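Local coordinates for M32 carboxypeptidase (Chitinophagaceae bacterium, PDB 7A03), which probably cleaves amino acids one at a time from the C-terminal end of peptides, as a metal-dependent carboxypeptidase of the M32 family, at residues V170-D174 with Y366-K370; L160-E165 with S415-T421; Y358-I362 with Y422-F427; V140-R144 with L372-S376. All coordinates share one frame; numbering follows the deposited sequence.

Interaction 1: residues V170-D174 with Y366-K370; sequences VDMLD and YEIEK
Asp-174 OD1 takes two hydrogen bonds from the facing helix, one from the hydroxyl of Tyr-366 and one from the ammonium group of Lys-370. Tyr-366 OH donates at 2.7 Å to Asp-174 OD1, arriving from above the carboxylate plane, with carboxylate and phenol ring almost perpendicular (80°). Lys-370 NZ comes from the opposite face of that plane, on the syn side, and closes a salt bridge of 2.9 Å to Asp-174 OD1. The same NZ donates to Glu-367 OE1, also at 2.9 Å, one turn back on its own helix. One ammonium thus joins two carboxylates and probably offsets their mutual repulsion. With CG anti to the backbone N (chi1 166°), the Tyr-366 side chain spans the gap between the helices. Leu-173 CB lies 3.6 Å from Tyr-366 CZ, while both methyls of Val-170 touch Lys-370 CD at 3.9 Å. The axes of the two short segments approach to 12.2 Å, nearly antiparallel at 153°, so long side chains bridge the space. Here helix 170-192 faces helix 358-374; helix 157-164 packs on Val-170 and Lys-370, Phe-177 stacks on the Tyr-366 ring, and Pro-420 of helix 420-439 touches both Leu-173 and Tyr-366.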
loop_
_atom_site.group_PDB
_atom_site.type_symbol
_atom_site.label_atom_id
_atom_site.label_comp_id
_atom_site.label_asym_id
_atom_site.label_seq_id
_atom_site.Cartn_x
_atom_site.Cartn_y
_atom_site.Cartn_z
ATOM N N VAL A 170 17.096 7.394 -4.398
ATOM C CA VAL A 170 16.789 8.546 -5.244
ATOM C C VAL A 170 17.176 8.299 -6.693
ATOM O O VAL A 170 16.482 8.754 -7.604
ATOM C CB VAL A 170 17.394 9.840 -4.656
ATOM C CG1 VAL A 170 17.547 10.927 -5.719
ATOM C CG2 VAL A 170 16.529 10.346 -3.526
ATOM N N ASP A 171 18.268 7.574 -6.946
ATOM C CA ASP A 171 18.658 7.299 -8.330
ATOM C C ASP A 171 17.590 6.469 -9.038
ATOM O O ASP A 171 17.096 6.835 -10.123
ATOM C CB ASP A 171 19.997 6.559 -8.328
ATOM C CG ASP A 171 20.562 6.362 -9.718
ATOM O OD1 ASP A 171 21.081 7.338 -10.299
ATOM O OD2 ASP A 171 20.491 5.224 -10.227
ATOM N N MET A 172 17.196 5.359 -8.403
ATOM C CA MET A 172 16.176 4.464 -8.937
ATOM C C MET A 172 14.846 5.188 -9.123
ATOM O O MET A 172 14.202 5.088 -10.178
ATOM C CB MET A 172 16.027 3.285 -7.969
ATOM C CG MET A 172 14.752 2.485 -8.103
ATOM S SD MET A 172 14.421 1.579 -6.579
ATOM C CE MET A 172 13.001 0.603 -7.078
ATOM N N LEU A 173 14.419 5.938 -8.106
ATOM C CA LEU A 173 13.122 6.598 -8.165
ATOM C C LEU A 173 13.130 7.799 -9.106
ATOM O O LEU A 173 12.114 8.084 -9.747
ATOM C CB LEU A 173 12.663 6.979 -6.754
ATOM C CG LEU A 173 12.223 5.779 -5.902
ATOM C CD1 LEU A 173 11.789 6.183 -4.498
ATOM C CD2 LEU A 173 11.093 5.052 -6.595
ATOM N N ASP A 174 14.252 8.517 -9.213
ATOM C CA ASP A 174 14.328 9.588 -10.196
ATOM C C ASP A 174 14.147 9.033 -11.593
ATOM O O ASP A 174 13.425 9.614 -12.414
ATOM C CB ASP A 174 15.679 10.291 -10.113
ATOM C CG ASP A 174 15.741 11.342 -9.020
ATOM O OD1 ASP A 174 14.723 11.594 -8.333
ATOM O OD2 ASP A 174 16.838 11.932 -8.870
ATOM N N TYR A 366 6.912 12.841 -3.870
ATOM C CA TYR A 366 8.298 12.404 -3.867
ATOM C C TYR A 366 9.224 13.602 -4.023
ATOM O O TYR A 366 10.145 13.806 -3.211
ATOM C CB TYR A 366 8.506 11.338 -4.949
ATOM C CG TYR A 366 9.934 11.038 -5.272
ATOM C CD1 TYR A 366 10.715 10.253 -4.434
ATOM C CD2 TYR A 366 10.508 11.535 -6.435
ATOM C CE1 TYR A 366 12.028 9.998 -4.737
ATOM C CE2 TYR A 366 11.837 11.268 -6.751
ATOM C CZ TYR A 366 12.583 10.492 -5.886
ATOM O OH TYR A 366 13.895 10.203 -6.163
ATOM N N GLU A 367 8.929 14.477 -4.993
ATOM C CA GLU A 367 9.868 15.567 -5.227
ATOM C C GLU A 367 9.903 16.479 -4.017
ATOM O O GLU A 367 10.987 16.873 -3.553
ATOM C CB GLU A 367 9.541 16.345 -6.504
ATOM C CG GLU A 367 9.456 15.493 -7.772
ATOM C CD GLU A 367 10.782 14.880 -8.211
ATOM O OE1 GLU A 367 11.856 15.341 -7.763
ATOM O OE2 GLU A 367 10.745 13.927 -9.024
ATOM N N ILE A 368 8.734 16.720 -3.421
ATOM C CA ILE A 368 8.683 17.617 -2.280
ATOM C C ILE A 368 9.437 17.005 -1.117
ATOM O O ILE A 368 10.281 17.665 -0.491
ATOM C CB ILE A 368 7.224 17.956 -1.934
ATOM C CG1 ILE A 368 6.685 18.983 -2.926
ATOM C CG2 ILE A 368 7.106 18.445 -0.490
ATOM C CD1 ILE A 368 5.209 19.194 -2.829
ATOM N N GLU A 369 9.214 15.709 -0.860
ATOM C CA GLU A 369 9.909 15.110 0.269
ATOM C C GLU A 369 11.400 15.152 0.033
ATOM O O GLU A 369 12.175 15.495 0.943
ATOM C CB GLU A 369 9.439 13.682 0.524
ATOM C CG GLU A 369 8.109 13.624 1.221
ATOM C CD GLU A 369 7.673 12.225 1.526
ATOM O OE1 GLU A 369 8.498 11.300 1.373
ATOM O OE2 GLU A 369 6.504 12.056 1.917
ATOM N N LYS A 370 11.810 14.908 -1.214
ATOM C CA LYS A 370 13.231 14.851 -1.506
ATOM C C LYS A 370 13.863 16.207 -1.257
ATOM O O LYS A 370 14.987 16.285 -0.746
ATOM C CB LYS A 370 13.436 14.389 -2.950
ATOM C CG LYS A 370 14.893 14.253 -3.367
ATOM C CD LYS A 370 15.020 13.728 -4.798
ATOM C CE LYS A 370 14.099 14.475 -5.745
ATOM N NZ LYS A 370 14.455 14.243 -7.171
#

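Interaction 2: residues L160-E165 with S415-T421; sequences LLNEYE and SFGYFPT
Leu-161 O is gripped by three donors: the backbone N atoms of Tyr-164 and Glu-165, and a water that also donates to Gly-417 O, 2.9 Å from the water oxygen. That water is a polar bridge between helix 157-164 and the 415-421 segment. Away from the water, the Tyr-164 ring makes many of the contacts. Tyr-418 sends its edge to the face of Tyr-164, CD2 coming within 3.5 Å of Tyr-164 CE1, the planes 62° apart in a T-shaped pair. Tyr-418 CB sits over the centre of the same face, a CH-pi contact 4.2 Å from the ring centroid. Phe-416 O lies at the ring edge, in plane, 3.2 Å from Tyr-164 CE2. Leu-160 CD1 lies alongside Phe-416 CB, and Leu-161 CD2 meets Pro-420 CG at 3.7 Å. Gly-417, with positive phi (90°), lets the backbone come close, its CA 4.2 Å from Leu-160 O. Thr-421 OG1 turns back to donate to Tyr-418 O at 2.7 Å, in the carbonyl plane. A loop with a positive-phi glycine thus passes the C-terminal end of helix 157-164 and leads into helix 420-439, within the mainly helical M32 fold.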
loop_
_atom_site.group_PDB
_atom_site.type_symbol
_atom_site.label_atom_id
_atom_site.label_comp_id
_atom_site.label_asym_id
_atom_site.label_seq_id
_atom_site.Cartn_x
_atom_site.Cartn_y
_atom_site.Cartn_z
ATOM N N LEU A 160 15.480 7.438 4.470
ATOM C CA LEU A 160 14.063 7.308 4.777
ATOM C C LEU A 160 13.362 6.416 3.755
ATOM O O LEU A 160 12.553 5.559 4.133
ATOM C CB LEU A 160 13.425 8.698 4.860
ATOM C CG LEU A 160 14.149 9.664 5.817
ATOM C CD1 LEU A 160 13.404 10.985 5.915
ATOM C CD2 LEU A 160 14.258 9.037 7.190
ATOM N N LEU A 161 13.678 6.586 2.465
ATOM C CA LEU A 161 13.165 5.676 1.442
ATOM C C LEU A 161 13.430 4.223 1.826
ATOM O O LEU A 161 12.518 3.382 1.810
ATOM C CB LEU A 161 13.776 6.006 0.068
ATOM C CG LEU A 161 13.371 7.321 -0.603
ATOM C CD1 LEU A 161 14.289 7.629 -1.756
ATOM C CD2 LEU A 161 11.915 7.275 -1.069
ATOM N N ASN A 162 14.670 3.930 2.235
ATOM C CA ASN A 162 15.054 2.572 2.607
ATOM C C ASN A 162 14.238 2.041 3.780
ATOM O O ASN A 162 13.983 0.835 3.854
ATOM C CB ASN A 162 16.548 2.522 2.922
ATOM C CG ASN A 162 17.038 1.119 3.188
ATOM O OD1 ASN A 162 17.147 0.311 2.272
ATOM N ND2 ASN A 162 17.357 0.828 4.445
ATOM N N GLU A 163 13.819 2.923 4.692
ATOM C CA GLU A 163 12.982 2.510 5.814
ATOM C C GLU A 163 11.699 1.863 5.337
ATOM O O GLU A 163 11.261 0.847 5.891
ATOM C CB GLU A 163 12.638 3.730 6.660
ATOM C CG GLU A 163 13.774 4.176 7.515
ATOM C CD GLU A 163 13.976 3.239 8.669
ATOM O OE1 GLU A 163 13.171 3.306 9.618
ATOM O OE2 GLU A 163 14.918 2.421 8.615
ATOM N N TYR A 164 11.069 2.443 4.314
ATOM C CA TYR A 164 9.743 1.986 3.941
ATOM C C TYR A 164 9.769 0.999 2.791
ATOM O O TYR A 164 8.775 0.295 2.575
ATOM C CB TYR A 164 8.823 3.176 3.631
ATOM C CG TYR A 164 8.346 3.880 4.884
ATOM C CD1 TYR A 164 7.417 3.279 5.736
ATOM C CD2 TYR A 164 8.833 5.130 5.232
ATOM C CE1 TYR A 164 6.991 3.913 6.893
ATOM C CE2 TYR A 164 8.406 5.771 6.379
ATOM C CZ TYR A 164 7.491 5.163 7.208
ATOM O OH TYR A 164 7.074 5.812 8.348
ATOM N N GLU A 165 10.894 0.905 2.090
ATOM C CA GLU A 165 11.054 -0.033 0.985
ATOM C C GLU A 165 12.545 -0.330 0.888
ATOM O O GLU A 165 13.307 0.466 0.328
ATOM C CB GLU A 165 10.524 0.578 -0.299
ATOM C CG GLU A 165 10.489 -0.366 -1.464
ATOM C CD GLU A 165 9.397 -1.442 -1.359
ATOM O OE1 GLU A 165 8.431 -1.292 -0.579
ATOM O OE2 GLU A 165 9.516 -2.445 -2.094
ATOM N N SER A 415 5.783 9.898 8.511
ATOM C CA SER A 415 5.998 8.880 7.484
ATOM C C SER A 415 6.538 9.547 6.223
ATOM O O SER A 415 5.808 9.883 5.288
ATOM C CB SER A 415 4.737 8.060 7.228
ATOM O OG SER A 415 4.059 7.730 8.436
ATOM N N PHE A 416 7.851 9.763 6.228
ATOM C CA PHE A 416 8.592 10.293 5.091
ATOM C C PHE A 416 9.298 9.133 4.403
ATOM O O PHE A 416 9.923 8.295 5.062
ATOM C CB PHE A 416 9.610 11.344 5.559
ATOM C CG PHE A 416 8.992 12.686 5.876
ATOM C CD1 PHE A 416 8.232 12.863 7.023
ATOM C CD2 PHE A 416 9.144 13.758 5.004
ATOM C CE1 PHE A 416 7.662 14.092 7.314
ATOM C CE2 PHE A 416 8.577 14.988 5.289
ATOM C CZ PHE A 416 7.830 15.152 6.436
ATOM N N GLY A 417 9.230 9.109 3.072
ATOM C CA GLY A 417 9.714 7.995 2.298
ATOM C C GLY A 417 8.672 6.927 2.029
ATOM O O GLY A 417 9.010 5.896 1.434
ATOM N N TYR A 418 7.418 7.152 2.432
ATOM C CA TYR A 418 6.331 6.186 2.324
ATOM C C TYR A 418 5.638 6.267 0.969
ATOM O O TYR A 418 5.385 5.244 0.324
ATOM C CB TYR A 418 5.314 6.462 3.444
ATOM C CG TYR A 418 4.267 5.390 3.675
ATOM C CD1 TYR A 418 3.236 5.174 2.772
ATOM C CD2 TYR A 418 4.292 4.617 4.830
ATOM C CE1 TYR A 418 2.273 4.198 2.998
ATOM C CE2 TYR A 418 3.338 3.645 5.066
ATOM C CZ TYR A 418 2.342 3.436 4.149
ATOM O OH TYR A 418 1.402 2.461 4.396
ATOM N N PHE A 419 5.331 7.480 0.527
ATOM C CA PHE A 419 4.517 7.638 -0.673
ATOM C C PHE A 419 5.020 6.864 -1.895
ATOM O O PHE A 419 4.175 6.291 -2.615
ATOM C CB PHE A 419 4.351 9.131 -1.003
ATOM C CG PHE A 419 3.321 9.840 -0.168
ATOM C CD1 PHE A 419 1.986 9.463 -0.214
ATOM C CD2 PHE A 419 3.684 10.918 0.633
ATOM C CE1 PHE A 419 1.026 10.136 0.562
ATOM C CE2 PHE A 419 2.737 11.591 1.394
ATOM C CZ PHE A 419 1.405 11.203 1.357
ATOM N N PRO A 420 6.326 6.808 -2.202
ATOM C CA PRO A 420 6.736 6.106 -3.430
ATOM C C PRO A 420 6.259 4.663 -3.492
ATOM O O PRO A 420 6.027 4.154 -4.600
ATOM C CB PRO A 420 8.269 6.204 -3.405
ATOM C CG PRO A 420 8.555 7.412 -2.597
ATOM C CD PRO A 420 7.483 7.450 -1.538
ATOM N N THR A 421 6.080 3.998 -2.337
ATOM C CA THR A 421 5.679 2.596 -2.358
ATOM C C THR A 421 4.352 2.393 -3.080
ATOM O O THR A 421 4.167 1.356 -3.726
ATOM C CB THR A 421 5.648 1.992 -0.951
ATOM O OG1 THR A 421 4.646 2.641 -0.159
ATOM C CG2 THR A 421 7.009 2.138 -0.288
HETATM O O HOH W 1 10.373 4.032 -0.276
#

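Interaction 3: residues Y358-I362 with Y422-F427; sequences YHFHI and YSLGSF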
loop_
_atom_site.group_PDB
_atom_site.type_symbol
_atom_site.label_atom_id
_atom_site.label_comp_id
_atom_site.label_asym_id
_atom_site.label_seq_id
_atom_site.Cartn_x
_atom_site.Cartn_y
_atom_site.Cartn_z
ATOM N N TYR A 358 -2.914 9.072 -10.707
ATOM C CA TYR A 358 -2.435 8.756 -9.359
ATOM C C TYR A 358 -0.930 8.971 -9.232
ATOM O O TYR A 358 -0.444 9.522 -8.230
ATOM C CB TYR A 358 -2.761 7.294 -9.023
ATOM C CG TYR A 358 -2.524 6.923 -7.569
ATOM C CD1 TYR A 358 -1.270 6.494 -7.132
ATOM C CD2 TYR A 358 -3.551 7.003 -6.642
ATOM C CE1 TYR A 358 -1.042 6.173 -5.812
ATOM C CE2 TYR A 358 -3.342 6.675 -5.316
ATOM C CZ TYR A 358 -2.089 6.256 -4.910
ATOM O OH TYR A 358 -1.861 5.927 -3.589
ATOM N N HIS A 359 -0.176 8.559 -10.252
ATOM C CA HIS A 359 1.272 8.566 -10.134
ATOM C C HIS A 359 1.860 9.966 -10.190
ATOM O O HIS A 359 2.922 10.200 -9.602
ATOM C CB HIS A 359 1.864 7.552 -11.109
ATOM C CG HIS A 359 1.221 6.212 -10.957
ATOM N ND1 HIS A 359 1.429 5.424 -9.843
ATOM C CD2 HIS A 359 0.295 5.568 -11.708
ATOM C CE1 HIS A 359 0.685 4.335 -9.933
ATOM N NE2 HIS A 359 -0.008 4.393 -11.058
ATOM N N PHE A 360 1.144 10.928 -10.776
ATOM C CA PHE A 360 1.599 12.307 -10.636
ATOM C C PHE A 360 1.474 12.780 -9.194
ATOM O O PHE A 360 2.398 13.418 -8.665
ATOM C CB PHE A 360 0.869 13.219 -11.610
ATOM C CG PHE A 360 1.297 13.018 -13.035
ATOM C CD1 PHE A 360 0.729 12.015 -13.806
ATOM C CD2 PHE A 360 2.315 13.781 -13.579
ATOM C CE1 PHE A 360 1.146 11.811 -15.113
ATOM C CE2 PHE A 360 2.730 13.580 -14.875
ATOM C CZ PHE A 360 2.148 12.597 -15.637
ATOM N N HIS A 361 0.365 12.426 -8.531
ATOM C CA HIS A 361 0.236 12.718 -7.104
ATOM C C HIS A 361 1.449 12.181 -6.354
ATOM O O HIS A 361 2.088 12.898 -5.565
ATOM C CB HIS A 361 -1.050 12.094 -6.552
ATOM C CG HIS A 361 -2.316 12.680 -7.108
ATOM N ND1 HIS A 361 -2.963 13.763 -6.537
ATOM C CD2 HIS A 361 -3.083 12.297 -8.155
ATOM C CE1 HIS A 361 -4.052 14.038 -7.233
ATOM N NE2 HIS A 361 -4.148 13.164 -8.221
ATOM N N ILE A 362 1.844 10.942 -6.667
ATOM C CA ILE A 362 2.955 10.371 -5.915
ATOM C C ILE A 362 4.229 11.103 -6.279
ATOM O O ILE A 362 5.051 11.434 -5.407
ATOM C CB ILE A 362 3.061 8.855 -6.154
ATOM C CG1 ILE A 362 1.799 8.137 -5.678
ATOM C CG2 ILE A 362 4.288 8.274 -5.463
ATOM C CD1 ILE A 362 1.608 8.153 -4.161
ATOM N N TYR A 422 3.433 3.366 -3.015
ATOM C CA TYR A 422 2.171 3.193 -3.734
ATOM C C TYR A 422 2.426 3.000 -5.225
ATOM O O TYR A 422 1.926 2.038 -5.840
ATOM C CB TYR A 422 1.234 4.386 -3.519
ATOM C CG TYR A 422 0.738 4.606 -2.110
ATOM C CD1 TYR A 422 -0.320 3.865 -1.593
ATOM C CD2 TYR A 422 1.306 5.588 -1.313
ATOM C CE1 TYR A 422 -0.784 4.089 -0.319
ATOM C CE2 TYR A 422 0.855 5.815 -0.030
ATOM C CZ TYR A 422 -0.190 5.061 0.462
ATOM O OH TYR A 422 -0.647 5.302 1.747
ATOM N N SER A 423 3.248 3.877 -5.813
ATOM C CA SER A 423 3.544 3.742 -7.232
ATOM C C SER A 423 4.342 2.491 -7.500
ATOM O O SER A 423 4.073 1.792 -8.483
ATOM C CB SER A 423 4.284 4.957 -7.789
ATOM O OG SER A 423 3.400 6.057 -7.872
ATOM N N LEU A 424 5.292 2.161 -6.618
ATOM C CA LEU A 424 6.049 0.940 -6.837
ATOM C C LEU A 424 5.097 -0.246 -6.897
ATOM O O LEU A 424 5.218 -1.110 -7.778
ATOM C CB LEU A 424 7.089 0.756 -5.729
ATOM C CG LEU A 424 8.260 1.748 -5.682
ATOM C CD1 LEU A 424 9.173 1.468 -4.481
ATOM C CD2 LEU A 424 9.045 1.682 -6.972
ATOM N N GLY A 425 4.092 -0.250 -6.014
ATOM C CA GLY A 425 3.144 -1.344 -6.018
ATOM C C GLY A 425 2.482 -1.470 -7.371
ATOM O O GLY A 425 2.464 -2.550 -7.974
ATOM N N SER A 426 2.003 -0.338 -7.902
ATOM C CA SER A 426 1.310 -0.379 -9.188
ATOM C C SER A 426 2.225 -0.896 -10.284
ATOM O O SER A 426 1.803 -1.689 -11.151
ATOM C CB SER A 426 0.809 1.024 -9.529
ATOM O OG SER A 426 -0.152 1.476 -8.588
ATOM N N PHE A 427 3.495 -0.476 -10.255
ATOM C CA PHE A 427 4.373 -0.839 -11.355
ATOM C C PHE A 427 4.770 -2.300 -11.241
ATOM O O PHE A 427 4.788 -3.027 -12.251
ATOM C CB PHE A 427 5.568 0.118 -11.435
ATOM C CG PHE A 427 5.171 1.574 -11.514
ATOM C CD1 PHE A 427 3.931 1.953 -12.012
ATOM C CD2 PHE A 427 6.035 2.567 -11.067
ATOM C CE1 PHE A 427 3.553 3.297 -12.064
ATOM C CE2 PHE A 427 5.661 3.914 -11.123
ATOM C CZ PHE A 427 4.422 4.275 -11.619
HETATM O O HOH W 2 -1.999 2.373 -10.285
#
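Tyr-422 and Tyr-358 meet where helices 358-374 and 420-439 run in roughly opposite directions in the helical body of the M32 fold, their segment axes 10.1 Å apart at closest and at 143°. Tyr-358 OH sits over one face of the Tyr-422 ring, 3.3 Å from Tyr-422 CD1, and Tyr-422 CB in turn lies at the edge of the Tyr-358 ring. The hydroxyls are held elsewhere: Tyr-358 OH by Arg-350, Tyr-422 OH by His-410. Ile-362 CD1 packs on Tyr-422 CB at 3.8 Å, its side chain crossing that of the tyrosine at about a right angle. One residue on, Ser-423 OG is hydrogen-bonded to His-359 ND1 at 2.9 Å, almost straight at 171° and in the imidazole plane. His-359 turns this ring edge to both serines. Ser-426 OG lies in the same plane, 3.3 Å from His-359 CE1, and shares a water with His-359 NE2, so both imidazole nitrogens have partners. Phe-427 closes the segment over one face of the histidine, the two rings oblique at 46°, with Phe-427 CE1 centred above the imidazole and 3.7 Å from His-359 CE1.

Interaction 4: residues V140-R144 with L372-S376; sequences VELKR and LIDGS
Arg-144 lies across the C-terminal end of helix 358-374, where the chain leaves the helix at Gly-375 and Asp-374 forms an Asx turn. The arginine is carried by helix 129-150. From its CB the chain leaves with CG anti to the carbonyl carbon (chi1 -51°), and CG comes to 3.7 Å from Ile-373 O. CD then lies equally far, 3.8 Å, from Leu-372 O and Ile-373 O. A bend at chi3 (56°) turns the head group over the helix end: NE is 3.3 Å from Ile-373 O, and NH2 reaches to 3.8 Å from Asp-374 O. The guanidinium lays one face against Gly-375 CA, which is offset toward its rim and 4.0 Å from Arg-144 CZ. The carbonyls of Leu-372 and Ile-373 lean toward this cation, which is probably electrostatically favourable. Beside the arginine, Val-140 CG1 rests on Leu-372 O, and Lys-143 CB meets Ile-373 CD1, before the lysine chain bends away to bind Gly-414 O and Glu-146 through NZ. Phe-416 packs against Val-140, Lys-143 and Ile-373. Asp-374 OD2 is held by His-155, while Asp-374 OD1 takes two bonds from one residue: Ser-376 N, nearly along the C-O axis at 2.7 Å, and Ser-376 OG, through the syn lone pair at 2.8 Å.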
loop_
_atom_site.group_PDB
_atom_site.type_symbol
_atom_site.label_atom_id
_atom_site.label_comp_id
_atom_site.label_asym_id
_atom_site.label_seq_id
_atom_site.Cartn_x
_atom_site.Cartn_y
_atom_site.Cartn_z
ATOM N N VAL A 140 10.339 18.020 10.018
ATOM C CA VAL A 140 11.341 17.918 8.963
ATOM C C VAL A 140 12.750 18.015 9.540
ATOM O O VAL A 140 13.656 17.278 9.126
ATOM C CB VAL A 140 11.079 18.974 7.867
ATOM C CG1 VAL A 140 12.269 19.086 6.911
ATOM C CG2 VAL A 140 9.817 18.623 7.102
ATOM N N GLU A 141 12.967 18.945 10.482
ATOM C CA GLU A 141 14.271 19.042 11.135
ATOM C C GLU A 141 14.661 17.715 11.781
ATOM O O GLU A 141 15.793 17.225 11.615
ATOM C CB GLU A 141 14.246 20.144 12.198
ATOM C CG GLU A 141 13.963 21.542 11.682
ATOM C CD GLU A 141 14.234 22.615 12.725
ATOM O OE1 GLU A 141 14.466 22.261 13.904
ATOM O OE2 GLU A 141 14.206 23.813 12.366
ATOM N N LEU A 142 13.723 17.113 12.517
ATOM C CA LEU A 142 14.032 15.853 13.186
ATOM C C LEU A 142 14.284 14.737 12.176
ATOM O O LEU A 142 15.147 13.875 12.390
ATOM C CB LEU A 142 12.933 15.496 14.186
ATOM C CG LEU A 142 12.924 16.387 15.438
ATOM C CD1 LEU A 142 11.722 16.106 16.329
ATOM C CD2 LEU A 142 14.219 16.195 16.208
ATOM N N LYS A 143 13.580 14.768 11.045
ATOM C CA LYS A 143 13.767 13.726 10.040
ATOM C C LYS A 143 15.144 13.827 9.399
ATOM O O LYS A 143 15.767 12.809 9.078
ATOM C CB LYS A 143 12.663 13.823 8.987
ATOM C CG LYS A 143 11.337 13.282 9.456
ATOM C CD LYS A 143 11.350 11.755 9.438
ATOM C CE LYS A 143 10.490 11.171 10.529
ATOM N NZ LYS A 143 10.411 9.703 10.307
ATOM N N ARG A 144 15.643 15.052 9.208
ATOM C CA ARG A 144 17.003 15.197 8.694
ATOM C C ARG A 144 18.032 14.669 9.694
ATOM O O ARG A 144 18.963 13.927 9.318
ATOM C CB ARG A 144 17.271 16.650 8.293
ATOM C CG ARG A 144 16.170 17.202 7.370
ATOM C CD ARG A 144 16.448 18.624 6.941
ATOM N NE ARG A 144 17.749 18.729 6.300
ATOM C CZ ARG A 144 18.366 19.877 6.054
ATOM N NH1 ARG A 144 17.791 21.022 6.391
ATOM N NH2 ARG A 144 19.553 19.873 5.468
ATOM N N LEU A 372 12.544 18.539 0.876
ATOM C CA LEU A 372 12.454 18.869 2.295
ATOM C C LEU A 372 13.604 18.238 3.058
ATOM O O LEU A 372 14.180 18.859 3.963
ATOM C CB LEU A 372 11.117 18.403 2.867
ATOM C CG LEU A 372 9.868 19.181 2.436
ATOM C CD1 LEU A 372 8.618 18.493 2.961
ATOM C CD2 LEU A 372 9.914 20.632 2.909
ATOM N N ILE A 373 13.980 17.020 2.672
ATOM C CA ILE A 373 14.978 16.276 3.426
ATOM C C ILE A 373 16.398 16.671 3.034
ATOM O O ILE A 373 17.311 16.614 3.867
ATOM C CB ILE A 373 14.706 14.766 3.305
ATOM C CG1 ILE A 373 13.316 14.448 3.865
ATOM C CG2 ILE A 373 15.762 13.964 4.045
ATOM C CD1 ILE A 373 13.131 14.860 5.326
ATOM N N ASP A 374 16.625 17.079 1.783
ATOM C CA ASP A 374 17.957 17.549 1.416
ATOM C C ASP A 374 18.188 19.017 1.744
ATOM O O ASP A 374 19.337 19.472 1.702
ATOM C CB ASP A 374 18.332 17.185 -0.032
ATOM C CG ASP A 374 17.570 17.988 -1.087
ATOM O OD1 ASP A 374 16.986 19.049 -0.779
ATOM O OD2 ASP A 374 17.567 17.546 -2.257
ATOM N N GLY A 375 17.137 19.755 2.090
ATOM C CA GLY A 375 17.252 21.154 2.425
ATOM C C GLY A 375 16.988 22.113 1.286
ATOM O O GLY A 375 17.030 23.330 1.503
ATOM N N SER A 376 16.712 21.611 0.082
ATOM C CA SER A 376 16.529 22.491 -1.065
ATOM C C SER A 376 15.130 23.085 -1.130
ATOM O O SER A 376 14.933 24.102 -1.799
ATOM C CB SER A 376 16.855 21.753 -2.365
ATOM O OG SER A 376 15.872 20.773 -2.651
#

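How the interactions relate
Helix 358-374 is the common thread: its start serves interaction 3, its middle interaction 1 and its C-terminal end interaction 4, the outer two having centres about 23 Å apart. Interaction 2 lies beside them, with centres about 10 Å from interaction 1, 13 Å from interaction 3 and 14 Å from interaction 4. It shares helix 420-439 with interaction 3. Glu-369 probably hydrogen-bonds Gly-417 N, joining interactions 1 and 2, while Leu-160 packs on Ile-373, tying interaction 2 to interaction 4. Along the chain 140-144, 160-165 and 170-174 come first, then the three segments of helix 358-374, then 415-427. The contacts therefore bring residues 140-174 together with residues 358-427 into one helical body.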